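Local atomic coordinates of glycoside hydrolase family 31 (Trueperella pyogenes, PDB entry 5I0F), a protein that degrades cycloalternan, probably by cutting its alpha-glucosidic bonds through a covalent glycosyl-enzyme intermediate, as retaining family 31 glycoside hydrolases do. Residues 372-375 / 376-380; 538-541 / 542-546; 579-582 / 583-587; 617-620 / 621-625; 630-633 / 634-637. One frame throughout, in Å; residues are numbered along the deposited sequence.

Contact 1 (372-375 / 376-380)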
loop_
_atom_site.group_PDB
_atom_site.type_symbol
_atom_site.label_atom_id
_atom_site.label_comp_id
_atom_site.label_asym_id
_atom_site.label_seq_id
_atom_site.Cartn_x
_atom_site.Cartn_y
_atom_site.Cartn_z
ATOM N N GLY A 372 -28.600 -17.179 0.206
ATOM C CA GLY A 372 -28.853 -18.059 -0.948
ATOM C C GLY A 372 -27.825 -17.951 -2.072
ATOM O O GLY A 372 -27.393 -18.957 -2.625
ATOM N N MET A 373 -27.426 -16.731 -2.407
ATOM C CA MET A 373 -26.278 -16.514 -3.300
ATOM C C MET A 373 -25.016 -17.254 -2.828
ATOM O O MET A 373 -24.427 -18.031 -3.576
ATOM C CB MET A 373 -26.000 -15.018 -3.451
ATOM C CG MET A 373 -24.759 -14.724 -4.265
ATOM S SD MET A 373 -24.452 -12.968 -4.304
ATOM C CE MET A 373 -23.949 -12.580 -2.628
ATOM N N ILE A 374 -24.652 -17.057 -1.568
ATOM C CA ILE A 374 -23.421 -17.646 -1.040
ATOM C C ILE A 374 -23.501 -19.184 -1.031
ATOM O O ILE A 374 -22.565 -19.854 -1.450
ATOM C CB ILE A 374 -23.050 -17.057 0.346
ATOM C CG1 ILE A 374 -22.782 -15.539 0.213
ATOM C CG2 ILE A 374 -21.807 -17.746 0.912
ATOM C CD1 ILE A 374 -23.032 -14.713 1.451
ATOM N N ARG A 375 -24.628 -19.732 -0.581
ATOM C CA ARG A 375 -24.816 -21.173 -0.581
ATOM C C ARG A 375 -24.662 -21.746 -2.007
ATOM O O ARG A 375 -23.978 -22.746 -2.221
ATOM C CB ARG A 375 -26.195 -21.525 0.007
ATOM C CG ARG A 375 -26.540 -23.005 0.038
ATOM C CD ARG A 375 -28.017 -23.268 0.366
ATOM N NE ARG A 375 -28.883 -22.809 -0.731
ATOM C CZ ARG A 375 -29.774 -21.811 -0.675
ATOM N NH1 ARG A 375 -30.019 -21.137 0.455
ATOM N NH2 ARG A 375 -30.454 -21.494 -1.775
ATOM N N GLU A 376 -25.318 -21.113 -2.969
ATOM C CA GLU A 376 -25.286 -21.600 -4.335
ATOM C C GLU A 376 -23.917 -21.440 -4.964
ATOM O O GLU A 376 -23.477 -22.327 -5.696
ATOM C CB GLU A 376 -26.377 -20.937 -5.200
ATOM C CG GLU A 376 -27.812 -21.287 -4.779
ATOM C CD GLU A 376 -28.115 -22.789 -4.709
ATOM O OE1 GLU A 376 -27.731 -23.521 -5.650
ATOM O OE2 GLU A 376 -28.754 -23.226 -3.717
ATOM N N LEU A 377 -23.240 -20.327 -4.690
ATOM C CA LEU A 377 -21.866 -20.175 -5.165
ATOM C C LEU A 377 -20.946 -21.232 -4.527
ATOM O O LEU A 377 -20.180 -21.890 -5.258
ATOM C CB LEU A 377 -21.387 -18.738 -4.997
ATOM C CG LEU A 377 -22.079 -17.762 -5.964
ATOM C CD1 LEU A 377 -21.569 -16.366 -5.720
ATOM C CD2 LEU A 377 -21.912 -18.093 -7.433
ATOM N N HIS A 378 -21.127 -21.501 -3.227
ATOM C CA HIS A 378 -20.378 -22.581 -2.576
ATOM C C HIS A 378 -20.598 -23.935 -3.247
ATOM O O HIS A 378 -19.644 -24.675 -3.427
ATOM C CB HIS A 378 -20.672 -22.679 -1.077
ATOM C CG HIS A 378 -20.016 -21.601 -0.267
ATOM N ND1 HIS A 378 -20.343 -21.364 1.049
ATOM C CD2 HIS A 378 -19.047 -20.705 -0.584
ATOM C CE1 HIS A 378 -19.614 -20.359 1.506
ATOM N NE2 HIS A 378 -18.806 -19.954 0.543
ATOM N N GLU A 379 -21.826 -24.234 -3.655
ATOM C CA GLU A 379 -22.113 -25.513 -4.340
ATOM C C GLU A 379 -21.415 -25.637 -5.686
ATOM O O GLU A 379 -21.115 -26.740 -6.131
ATOM C CB GLU A 379 -23.608 -25.704 -4.521
ATOM C CG GLU A 379 -24.288 -26.013 -3.211
ATOM C CD GLU A 379 -25.791 -26.071 -3.332
ATOM O OE1 GLU A 379 -26.307 -26.300 -4.464
ATOM O OE2 GLU A 379 -26.456 -25.915 -2.282
ATOM N N ARG A 380 -21.146 -24.494 -6.310
ATOM C CA ARG A 380 -20.358 -24.430 -7.525
ATOM C C ARG A 380 -18.850 -24.356 -7.313
ATOM O O ARG A 380 -18.114 -24.217 -8.283
ATOM C CB ARG A 380 -20.783 -23.217 -8.335
ATOM C CG ARG A 380 -22.237 -23.152 -8.686
ATOM C CD ARG A 380 -22.385 -22.050 -9.706
ATOM N NE ARG A 380 -23.743 -21.604 -9.823
ATOM C CZ ARG A 380 -24.141 -20.672 -10.681
ATOM N NH1 ARG A 380 -23.273 -20.086 -11.501
ATOM N NH2 ARG A 380 -25.426 -20.341 -10.729
#
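I374 packs its CG2 methyl against one face of the H378 ring, one turn further along the helix. The methyl is 3.8 Å from the centroid of the H378 ring, a CH-pi contact. The two side chains run side by side. I374 O also lies above the H378 ring, offset toward its rim, and accepts the H378 backbone N. The far end of the ring is fixed from outside, where H378 NE2 bonds to D462. M373 and L377 pack on the inner side. With chi1 at 175°, M373 CG is carried past its own carbonyl to L377 CD1, 3.9 Å away.

These residues belong to helix 370-379, one of the helices around the TIM barrel. The inner side chains M373 and L377 reach helix 307-320 and strand 326-329.

The outer side is polar and looser. R375 and E376 are sequence neighbours whose side chains run alongside each other. R375 NE is 3.0 Å from E376 OE2, and R375 NH2 is 3.1 Å from the same E376 OE2. One carboxylate oxygen therefore takes both bonds of a side-on salt bridge. It is met on its anti side and lies in the guanidinium plane. The two flat groups are turned 67° apart. E379 adds a second negative charge, with its OE2 4.2 Å from R375 NE, beyond salt-bridge range.

Contact 2 (538-541 / 542-546)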
loop_
_atom_site.group_PDB
_atom_site.type_symbol
_atom_site.label_atom_id
_atom_site.label_comp_id
_atom_site.label_asym_id
_atom_site.label_seq_id
_atom_site.Cartn_x
_atom_site.Cartn_y
_atom_site.Cartn_z
ATOM N N GLU A 538 3.185 0.471 -19.256
ATOM C CA GLU A 538 4.068 0.890 -18.169
ATOM C C GLU A 538 3.578 0.370 -16.813
ATOM O O GLU A 538 4.389 -0.091 -15.994
ATOM C CB GLU A 538 4.253 2.427 -18.135
ATOM C CG GLU A 538 5.270 2.921 -17.093
ATOM C CD GLU A 538 6.604 2.152 -17.088
ATOM O OE1 GLU A 538 7.194 1.893 -18.192
ATOM O OE2 GLU A 538 7.051 1.755 -15.967
ATOM N N ALA A 539 2.267 0.400 -16.590
ATOM C CA ALA A 539 1.715 -0.123 -15.344
ATOM C C ALA A 539 1.894 -1.650 -15.195
ATOM O O ALA A 539 2.144 -2.147 -14.093
ATOM C CB ALA A 539 0.252 0.269 -15.209
ATOM N N PHE A 540 1.759 -2.368 -16.308
ATOM C CA PHE A 540 2.054 -3.804 -16.384
ATOM C C PHE A 540 3.498 -4.077 -15.942
ATOM O O PHE A 540 3.732 -4.886 -15.031
ATOM C CB PHE A 540 1.758 -4.271 -17.836
ATOM C CG PHE A 540 2.018 -5.726 -18.146
ATOM C CD1 PHE A 540 2.193 -6.703 -17.179
ATOM C CD2 PHE A 540 2.067 -6.117 -19.486
ATOM C CE1 PHE A 540 2.403 -8.025 -17.522
ATOM C CE2 PHE A 540 2.262 -7.455 -19.840
ATOM C CZ PHE A 540 2.455 -8.402 -18.857
ATOM N N ARG A 541 4.462 -3.381 -16.553
ATOM C CA ARG A 541 5.866 -3.543 -16.143
ATOM C C ARG A 541 6.083 -3.218 -14.672
ATOM O O ARG A 541 6.796 -3.961 -13.969
ATOM C CB ARG A 541 6.800 -2.693 -17.005
ATOM C CG ARG A 541 6.822 -3.169 -18.454
ATOM C CD ARG A 541 7.785 -2.401 -19.358
ATOM N NE ARG A 541 7.343 -1.049 -19.670
ATOM C CZ ARG A 541 6.713 -0.642 -20.791
ATOM N NH1 ARG A 541 6.383 0.637 -20.906
ATOM N NH2 ARG A 541 6.400 -1.460 -21.798
ATOM N N SER A 542 5.486 -2.119 -14.207
ATOM C CA SER A 542 5.605 -1.723 -12.788
ATOM C C SER A 542 5.034 -2.754 -11.850
ATOM O O SER A 542 5.604 -3.016 -10.767
ATOM C CB SER A 542 4.945 -0.372 -12.515
ATOM O OG SER A 542 5.659 0.640 -13.207
ATOM N N SER A 543 3.937 -3.378 -12.271
ATOM C CA SER A 543 3.281 -4.395 -11.455
ATOM C C SER A 543 4.147 -5.648 -11.306
ATOM O O SER A 543 4.191 -6.217 -10.228
ATOM C CB SER A 543 1.861 -4.716 -11.956
ATOM O OG SER A 543 1.012 -3.538 -12.034
ATOM N N ILE A 544 4.864 -6.051 -12.357
ATOM C CA ILE A 544 5.809 -7.190 -12.239
ATOM C C ILE A 544 6.885 -6.885 -11.172
ATOM O O ILE A 544 7.189 -7.712 -10.324
ATOM C CB ILE A 544 6.470 -7.527 -13.591
ATOM C CG1 ILE A 544 5.413 -7.963 -14.610
ATOM C CG2 ILE A 544 7.549 -8.618 -13.429
ATOM C CD1 ILE A 544 5.900 -7.953 -16.051
ATOM N N THR A 545 7.451 -5.686 -11.244
ATOM C CA THR A 545 8.405 -5.203 -10.266
ATOM C C THR A 545 7.839 -5.220 -8.837
ATOM O O THR A 545 8.500 -5.695 -7.885
ATOM C CB THR A 545 8.926 -3.808 -10.668
ATOM O OG1 THR A 545 9.506 -3.899 -11.980
ATOM C CG2 THR A 545 9.980 -3.291 -9.703
ATOM N N ALA A 546 6.613 -4.761 -8.700
ATOM C CA ALA A 546 5.937 -4.759 -7.405
ATOM C C ALA A 546 5.834 -6.164 -6.808
ATOM O O ALA A 546 6.093 -6.351 -5.621
ATOM C CB ALA A 546 4.585 -4.103 -7.524
HETATM O O HOH W 1 8.440 0.407 -13.449
#
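The backbone of 538-546 is regular alpha helix, with S542 N, S543 N, I544 N and T545 N each bonded to the carbonyl four residues earlier. S543 adds a side-chain bond to this pattern. Its OG donates to A539 O at 2.7 Å, while S543 N reaches A539 O at 2.8 Å. The two donors come from opposite faces of the carbonyl plane, and the hydroxyl lies 36° out of it. OG is held beside its own backbone N (chi1 -56°), which turns it back toward the preceding turn. This buried hydroxyl thus has a partner within its own helix.

S542 OG lies 3.1 Å from E538 O and 3.3 Å from E538 OE2. A water lies 2.8 Å from S542 OG and within hydrogen-bonding distance of E538 OE2, so it bridges the two side chains. The other carboxylate oxygen of E538 faces R541. R541 NH1 and NE both approach E538 OE1 side-on, NH1 at 3.1 Å, in a salt bridge. Both come from the same face of the carboxylate plane. R541 NH2 bonds to T683 O.

On another side of the helix, F540 CE1 meets I544 CD1 at 3.8 Å, and the two side chains cross at a slant.

Helix 537-551 links strands 527-529 and 558-561 in a beta-alpha-beta unit of the TIM barrel. F540 lies nearly parallel to the W560 ring and touches helix 572-583, while S543 packs on W560 of strand 558-561.

Contact 3 (579-582 / 583-587)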
loop_
_atom_site.group_PDB
_atom_site.type_symbol
_atom_site.label_atom_id
_atom_site.label_comp_id
_atom_site.label_asym_id
_atom_site.label_seq_id
_atom_site.Cartn_x
_atom_site.Cartn_y
_atom_site.Cartn_z
ATOM N N PHE A 579 -2.992 -11.159 -19.097
ATOM C CA PHE A 579 -3.723 -12.357 -18.653
ATOM C C PHE A 579 -2.754 -13.557 -18.607
ATOM O O PHE A 579 -2.755 -14.328 -17.644
ATOM C CB PHE A 579 -4.943 -12.618 -19.549
ATOM C CG PHE A 579 -6.004 -13.511 -18.933
ATOM C CD1 PHE A 579 -5.852 -14.890 -18.905
ATOM C CD2 PHE A 579 -7.183 -12.965 -18.437
ATOM C CE1 PHE A 579 -6.837 -15.709 -18.369
ATOM C CE2 PHE A 579 -8.183 -13.777 -17.902
ATOM C CZ PHE A 579 -8.004 -15.153 -17.847
ATOM N N ALA A 580 -1.903 -13.685 -19.631
ATOM C CA ALA A 580 -0.885 -14.752 -19.675
ATOM C C ALA A 580 0.102 -14.621 -18.509
ATOM O O ALA A 580 0.418 -15.599 -17.817
ATOM C CB ALA A 580 -0.158 -14.733 -21.015
ATOM N N ALA A 581 0.556 -13.401 -18.245
ATOM C CA ALA A 581 1.486 -13.185 -17.152
ATOM C C ALA A 581 0.867 -13.515 -15.814
ATOM O O ALA A 581 1.525 -14.171 -14.980
ATOM C CB ALA A 581 1.999 -11.754 -17.145
ATOM N N ALA A 582 -0.370 -13.036 -15.609
ATOM C CA ALA A 582 -1.087 -13.239 -14.360
ATOM C C ALA A 582 -1.286 -14.718 -14.047
ATOM O O ALA A 582 -1.347 -15.101 -12.871
ATOM C CB ALA A 582 -2.433 -12.504 -14.385
ATOM N N THR A 583 -1.366 -15.544 -15.094
ATOM C CA THR A 583 -1.478 -16.998 -14.967
ATOM C C THR A 583 -0.294 -17.614 -14.202
ATOM O O THR A 583 -0.442 -18.661 -13.553
ATOM C CB THR A 583 -1.651 -17.628 -16.374
ATOM O OG1 THR A 583 -2.843 -17.109 -16.959
ATOM C CG2 THR A 583 -1.757 -19.140 -16.354
ATOM N N PHE A 584 0.876 -16.980 -14.284
ATOM C CA PHE A 584 2.089 -17.449 -13.623
ATOM C C PHE A 584 2.535 -16.522 -12.477
ATOM O O PHE A 584 3.737 -16.309 -12.292
ATOM C CB PHE A 584 3.217 -17.600 -14.660
ATOM C CG PHE A 584 2.940 -18.670 -15.670
ATOM C CD1 PHE A 584 2.212 -18.398 -16.816
ATOM C CD2 PHE A 584 3.347 -19.969 -15.432
ATOM C CE1 PHE A 584 1.926 -19.407 -17.723
ATOM C CE2 PHE A 584 3.070 -20.987 -16.344
ATOM C CZ PHE A 584 2.356 -20.699 -17.487
ATOM N N MET A 585 1.566 -16.010 -11.717
ATOM C CA MET A 585 1.793 -15.242 -10.504
ATOM C C MET A 585 0.988 -15.813 -9.351
ATOM O O MET A 585 0.088 -16.627 -9.581
ATOM C CB MET A 585 1.453 -13.766 -10.743
ATOM C CG MET A 585 2.416 -13.099 -11.718
ATOM S SD MET A 585 1.956 -11.428 -12.238
ATOM C CE MET A 585 3.137 -11.132 -13.542
ATOM N N PRO A 586 1.309 -15.408 -8.096
ATOM C CA PRO A 586 0.682 -16.105 -6.950
ATOM C C PRO A 586 -0.854 -16.009 -6.895
ATOM O O PRO A 586 -1.510 -17.042 -6.804
ATOM C CB PRO A 586 1.349 -15.454 -5.729
ATOM C CG PRO A 586 2.663 -14.931 -6.261
ATOM C CD PRO A 586 2.362 -14.471 -7.652
ATOM N N ILE A 587 -1.396 -14.792 -7.057
ATOM C CA ILE A 587 -2.839 -14.561 -7.083
ATOM C C ILE A 587 -3.210 -13.960 -8.427
ATOM O O ILE A 587 -2.630 -12.945 -8.854
ATOM C CB ILE A 587 -3.310 -13.633 -5.956
ATOM C CG1 ILE A 587 -2.835 -14.147 -4.584
ATOM C CG2 ILE A 587 -4.813 -13.432 -5.999
ATOM C CD1 ILE A 587 -3.388 -15.482 -4.177
HETATM O O HOH W 2 -1.584 -12.630 -11.276
#
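The C-terminal end of helix 572-583 and the turn into strand 587-590, the last strand of the TIM barrel, make this contact. T583 turns its hydroxyl back onto the helix. OG1 donates to F579 O at 2.9 Å, and T583 N reaches F579 O at 3.1 Å. The two donors come from opposite faces of that carbonyl plane. OG1 sits beside its own backbone N (chi1 -61°), which brings it to the carbonyl one turn back.

Beyond T583 the bonds span three residues. F584 N donates to A581 O at 3.0 Å, from well above the carbonyl plane. M585 N donates to A582 O at 3.3 Å, further still out of plane. The edge of the F584 ring meets A580 O, with CD1 3.5 Å away and the oxygen in the ring plane. M585 runs extended beyond CG, and its CE touches A581 CB at 3.8 Å.

A water within hydrogen-bonding distance of A582 O and I587 O bridges the helix end to the start of the strand. R629 of helix 617-646 bonds to T583 O, M585 O and P586 O. It gathers carbonyls from the helix end and the turn, whose partial negative charges probably favour a cationic partner.

Contact 4 (617-620 / 621-625)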
loop_
_atom_site.group_PDB
_atom_site.type_symbol
_atom_site.label_atom_id
_atom_site.label_comp_id
_atom_site.label_asym_id
_atom_site.label_seq_id
_atom_site.Cartn_x
_atom_site.Cartn_y
_atom_site.Cartn_z
ATOM N N GLU A 617 -11.328 -13.337 -30.216
ATOM C CA GLU A 617 -10.397 -14.377 -29.729
ATOM C C GLU A 617 -9.939 -14.236 -28.239
ATOM O O GLU A 617 -9.402 -15.196 -27.665
ATOM C CB GLU A 617 -9.187 -14.513 -30.663
ATOM C CG GLU A 617 -8.209 -13.351 -30.638
ATOM C CD GLU A 617 -7.324 -13.267 -31.893
ATOM O OE1 GLU A 617 -6.979 -14.318 -32.461
ATOM O OE2 GLU A 617 -6.981 -12.141 -32.330
ATOM N N LEU A 618 -10.161 -13.081 -27.606
ATOM C CA LEU A 618 -9.830 -12.950 -26.183
ATOM C C LEU A 618 -10.576 -13.927 -25.279
ATOM O O LEU A 618 -10.055 -14.297 -24.224
ATOM C CB LEU A 618 -10.067 -11.528 -25.672
ATOM C CG LEU A 618 -9.167 -10.415 -26.208
ATOM C CD1 LEU A 618 -9.507 -9.136 -25.460
ATOM C CD2 LEU A 618 -7.692 -10.769 -26.037
ATOM N N ILE A 619 -11.789 -14.333 -25.660
ATOM C CA ILE A 619 -12.531 -15.297 -24.830
ATOM C C ILE A 619 -11.827 -16.670 -24.908
ATOM O O ILE A 619 -11.557 -17.271 -23.872
ATOM C CB ILE A 619 -14.041 -15.376 -25.175
ATOM C CG1 ILE A 619 -14.687 -13.980 -25.106
ATOM C CG2 ILE A 619 -14.756 -16.277 -24.181
ATOM C CD1 ILE A 619 -16.141 -13.955 -25.512
ATOM N N ASP A 620 -11.484 -17.116 -26.119
ATOM C CA ASP A 620 -10.716 -18.368 -26.301
ATOM C C ASP A 620 -9.367 -18.298 -25.583
ATOM O O ASP A 620 -8.936 -19.272 -24.977
ATOM C CB ASP A 620 -10.470 -18.687 -27.786
ATOM C CG ASP A 620 -11.659 -19.376 -28.471
ATOM O OD1 ASP A 620 -12.690 -19.741 -27.843
ATOM O OD2 ASP A 620 -11.553 -19.589 -29.699
ATOM N N LEU A 621 -8.709 -17.137 -25.635
ATOM C CA LEU A 621 -7.441 -16.956 -24.906
ATOM C C LEU A 621 -7.609 -17.103 -23.396
ATOM O O LEU A 621 -6.780 -17.727 -22.751
ATOM C CB LEU A 621 -6.806 -15.599 -25.217
ATOM C CG LEU A 621 -5.298 -15.624 -25.407
ATOM C CD1 LEU A 621 -4.924 -16.458 -26.658
ATOM C CD2 LEU A 621 -4.731 -14.210 -25.525
ATOM N N ALA A 622 -8.664 -16.519 -22.838
ATOM C CA ALA A 622 -8.936 -16.659 -21.419
ATOM C C ALA A 622 -9.252 -18.112 -21.036
ATOM O O ALA A 622 -8.805 -18.581 -19.985
ATOM C CB ALA A 622 -10.061 -15.741 -20.994
ATOM N N ARG A 623 -9.989 -18.822 -21.901
ATOM C CA ARG A 623 -10.219 -20.262 -21.719
ATOM C C ARG A 623 -8.890 -21.008 -21.637
ATOM O O ARG A 623 -8.666 -21.778 -20.699
ATOM C CB ARG A 623 -11.086 -20.857 -22.860
ATOM C CG ARG A 623 -12.590 -20.839 -22.628
ATOM C CD ARG A 623 -13.365 -21.651 -23.685
ATOM N NE ARG A 623 -13.612 -20.865 -24.903
ATOM C CZ ARG A 623 -14.600 -19.980 -25.080
ATOM N NH1 ARG A 623 -14.711 -19.330 -26.240
ATOM N NH2 ARG A 623 -15.493 -19.728 -24.135
ATOM N N HIS A 624 -8.021 -20.762 -22.624
ATOM C CA HIS A 624 -6.686 -21.376 -22.707
ATOM C C HIS A 624 -5.850 -21.135 -21.445
ATOM O O HIS A 624 -5.367 -22.081 -20.815
ATOM C CB HIS A 624 -5.967 -20.857 -23.973
ATOM C CG HIS A 624 -4.495 -21.119 -24.017
ATOM N ND1 HIS A 624 -3.961 -22.384 -24.118
ATOM C CD2 HIS A 624 -3.444 -20.266 -24.026
ATOM C CE1 HIS A 624 -2.642 -22.306 -24.152
ATOM N NE2 HIS A 624 -2.301 -21.028 -24.105
ATOM N N TYR A 625 -5.678 -19.873 -21.070
ATOM C CA TYR A 625 -4.875 -19.568 -19.883
ATOM C C TYR A 625 -5.532 -20.008 -18.567
ATOM O O TYR A 625 -4.809 -20.363 -17.621
ATOM C CB TYR A 625 -4.456 -18.093 -19.866
ATOM C CG TYR A 625 -3.346 -17.816 -20.870
ATOM C CD1 TYR A 625 -2.073 -18.415 -20.725
ATOM C CD2 TYR A 625 -3.555 -16.977 -21.949
ATOM C CE1 TYR A 625 -1.040 -18.160 -21.628
ATOM C CE2 TYR A 625 -2.537 -16.726 -22.866
ATOM C CZ TYR A 625 -1.290 -17.337 -22.722
ATOM O OH TYR A 625 -0.285 -17.060 -23.638
#
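R623 lays its guanidinium over I619, one turn back along the helix. The CG2 methyl of I619 is 3.5 Å from R623 NH2 and 3.7 Å from R623 NH1. I619 O faces the centre of the guanidinium, 4.2 Å above its plane. The arginine chain bends at chi3 (-83°), and this fold brings the charged group back along the helix.

The edge of the same guanidinium meets D620. R623 NH1 donates to D620 OD1 at 2.6 Å, a short and nearly straight bond in the guanidinium plane. It meets the oxygen nearly along its C-O axis. R623 NE is 3.3 Å from D620 OD1, a weak bond. The carboxylate and guanidinium planes are 70° apart, so this is not a flat paired bridge.

Both residues lie near the start of helix 617-646, the long helix that comes after helix 606-613, beyond the last barrel strand. R623 NH2 has a further salt bridge to E320 of helix 307-320, so the arginine is shared between two acids and ties two helices together.

The backbone follows the alpha-helical pattern, with R623 N bonded to I619 O and H624 N to D620 O. H624 NE2 bonds to D721 O. CD2 of H624 lies over the centre of the Y625 ring, 3.7 Å above its plane. L618 and A622 face helix 606-613, whereas L621 touches A576 of helix 572-583.

Contact 5 (630-633 / 634-637)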
loop_
_atom_site.group_PDB
_atom_site.type_symbol
_atom_site.label_atom_id
_atom_site.label_comp_id
_atom_site.label_asym_id
_atom_site.label_seq_id
_atom_site.Cartn_x
_atom_site.Cartn_y
_atom_site.Cartn_z
ATOM N N GLU A 630 -5.521 -23.822 -14.041
ATOM C CA GLU A 630 -6.045 -24.987 -13.337
ATOM C C GLU A 630 -4.988 -26.083 -13.247
ATOM O O GLU A 630 -4.791 -26.647 -12.175
ATOM C CB GLU A 630 -7.340 -25.517 -13.988
ATOM C CG GLU A 630 -8.524 -24.553 -13.853
ATOM C CD GLU A 630 -8.982 -24.389 -12.418
ATOM O OE1 GLU A 630 -9.647 -25.310 -11.916
ATOM O OE2 GLU A 630 -8.685 -23.340 -11.775
ATOM N N ALA A 631 -4.300 -26.358 -14.362
ATOM C CA ALA A 631 -3.203 -27.337 -14.387
ATOM C C ALA A 631 -2.030 -26.978 -13.461
ATOM O O ALA A 631 -1.328 -27.877 -12.983
ATOM C CB ALA A 631 -2.683 -27.520 -15.812
ATOM N N LEU A 632 -1.810 -25.677 -13.233
ATOM C CA LEU A 632 -0.784 -25.212 -12.305
ATOM C C LEU A 632 -1.153 -25.356 -10.847
ATOM O O LEU A 632 -0.279 -25.226 -10.005
ATOM C CB LEU A 632 -0.457 -23.734 -12.531
ATOM C CG LEU A 632 0.401 -23.359 -13.709
ATOM C CD1 LEU A 632 0.362 -21.827 -13.838
ATOM C CD2 LEU A 632 1.833 -23.861 -13.541
ATOM N N ARG A 633 -2.414 -25.613 -10.514
ATOM C CA ARG A 633 -2.810 -25.593 -9.098
ATOM C C ARG A 633 -1.955 -26.496 -8.194
ATOM O O ARG A 633 -1.509 -26.027 -7.154
ATOM C CB ARG A 633 -4.288 -25.912 -8.862
ATOM C CG ARG A 633 -4.661 -25.525 -7.429
ATOM C CD ARG A 633 -6.115 -25.245 -7.142
ATOM N NE ARG A 633 -6.874 -24.539 -8.184
ATOM C CZ ARG A 633 -8.133 -24.137 -8.003
ATOM N NH1 ARG A 633 -8.730 -24.324 -6.826
ATOM N NH2 ARG A 633 -8.805 -23.539 -8.991
ATOM N N PRO A 634 -1.738 -27.774 -8.581
ATOM C CA PRO A 634 -0.922 -28.648 -7.721
ATOM C C PRO A 634 0.501 -28.117 -7.531
ATOM O O PRO A 634 1.051 -28.247 -6.452
ATOM C CB PRO A 634 -0.893 -29.994 -8.440
ATOM C CG PRO A 634 -1.814 -29.873 -9.611
ATOM C CD PRO A 634 -2.298 -28.483 -9.751
ATOM N N TYR A 635 1.075 -27.524 -8.570
ATOM C CA TYR A 635 2.393 -26.892 -8.488
ATOM C C TYR A 635 2.391 -25.686 -7.522
ATOM O O TYR A 635 3.297 -25.549 -6.698
ATOM C CB TYR A 635 2.854 -26.445 -9.885
ATOM C CG TYR A 635 4.240 -25.834 -9.897
ATOM C CD1 TYR A 635 5.391 -26.637 -9.794
ATOM C CD2 TYR A 635 4.412 -24.450 -10.002
ATOM C CE1 TYR A 635 6.664 -26.076 -9.795
ATOM C CE2 TYR A 635 5.679 -23.887 -10.013
ATOM C CZ TYR A 635 6.799 -24.692 -9.897
ATOM O OH TYR A 635 8.034 -24.092 -9.888
ATOM N N LEU A 636 1.398 -24.817 -7.652
ATOM C CA LEU A 636 1.286 -23.648 -6.780
ATOM C C LEU A 636 1.127 -24.077 -5.312
ATOM O O LEU A 636 1.769 -23.512 -4.421
ATOM C CB LEU A 636 0.108 -22.766 -7.190
ATOM C CG LEU A 636 0.227 -22.015 -8.513
ATOM C CD1 LEU A 636 -1.109 -21.460 -8.976
ATOM C CD2 LEU A 636 1.233 -20.882 -8.387
ATOM N N VAL A 637 0.274 -25.071 -5.074
ATOM C CA VAL A 637 0.058 -25.587 -3.722
ATOM C C VAL A 637 1.364 -26.172 -3.138
ATOM O O VAL A 637 1.735 -25.841 -1.994
ATOM C CB VAL A 637 -1.081 -26.638 -3.683
ATOM C CG1 VAL A 637 -1.114 -27.394 -2.357
ATOM C CG2 VAL A 637 -2.427 -25.984 -3.913
#
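R633 and P634 meet where helix 617-646 is kinked, on the long helix beyond the last strand of the TIM barrel. P634 has no N-H, so the usual bond to the carbonyl four residues back is lost there, and the Y635 N does not make it either.

Starting from CB, the R633 side chain first passes the proline ring. R633 CB is 3.4 Å from P634 CD. With chi1 at -166°, R633 CG runs past the carbonyl side to V637 CG2, 4.2 Å away, a loose contact of two side chains set at an angle. The chain bends at chi3, beyond CG, and the guanidinium ends up beside E630. R633 NH2 then bonds to E630 OE2 at 2.8 Å in a salt bridge. That oxygen is met on its syn side and lies close to the guanidinium plane. R633 NH1 has a second acid, E292, so the two outer nitrogens serve different carboxylates.

Past the kink the helical pattern resumes. L636 N donates to L632 O at 2.9 Å, and V637 N donates to R633 O, also at 2.9 Å. The proline ring is pressed against the turn behind it, with P634 CD 3.4 Å from A631 O.

L632 faces the protein interior, where it touches F584 and L677. Its CB is 4.3 Å from L636 CD1, a light apolar contact. Y635 points its hydroxyl to L673 O and E676 N. The ring of Y635 lies obliquely to L632, whose CD2 is 4.4 Å from Y635 CD2.

How the contacts relate
The five contacts follow one another along the chain, and none nests in or crosses another. Each joins consecutive segments, so none closes a loop. Contact 1 lies on helix 370-379, early in the barrel, and touches no other; contact 5 is about 9 Å off at the nearest atoms. Contacts 2 and 3 sit on successive barrel helices and touch through F540 with A581 and I544 with M585. Contact 3 carries the chain from its helix into the turn before strand 587-590. It is the hub, since contact 4 reaches it through Y625 and contact 5 through L632. Contacts 4 and 5 share helix 617-646 without touching. Contacts 2 to 5 join the late barrel helices to that helix.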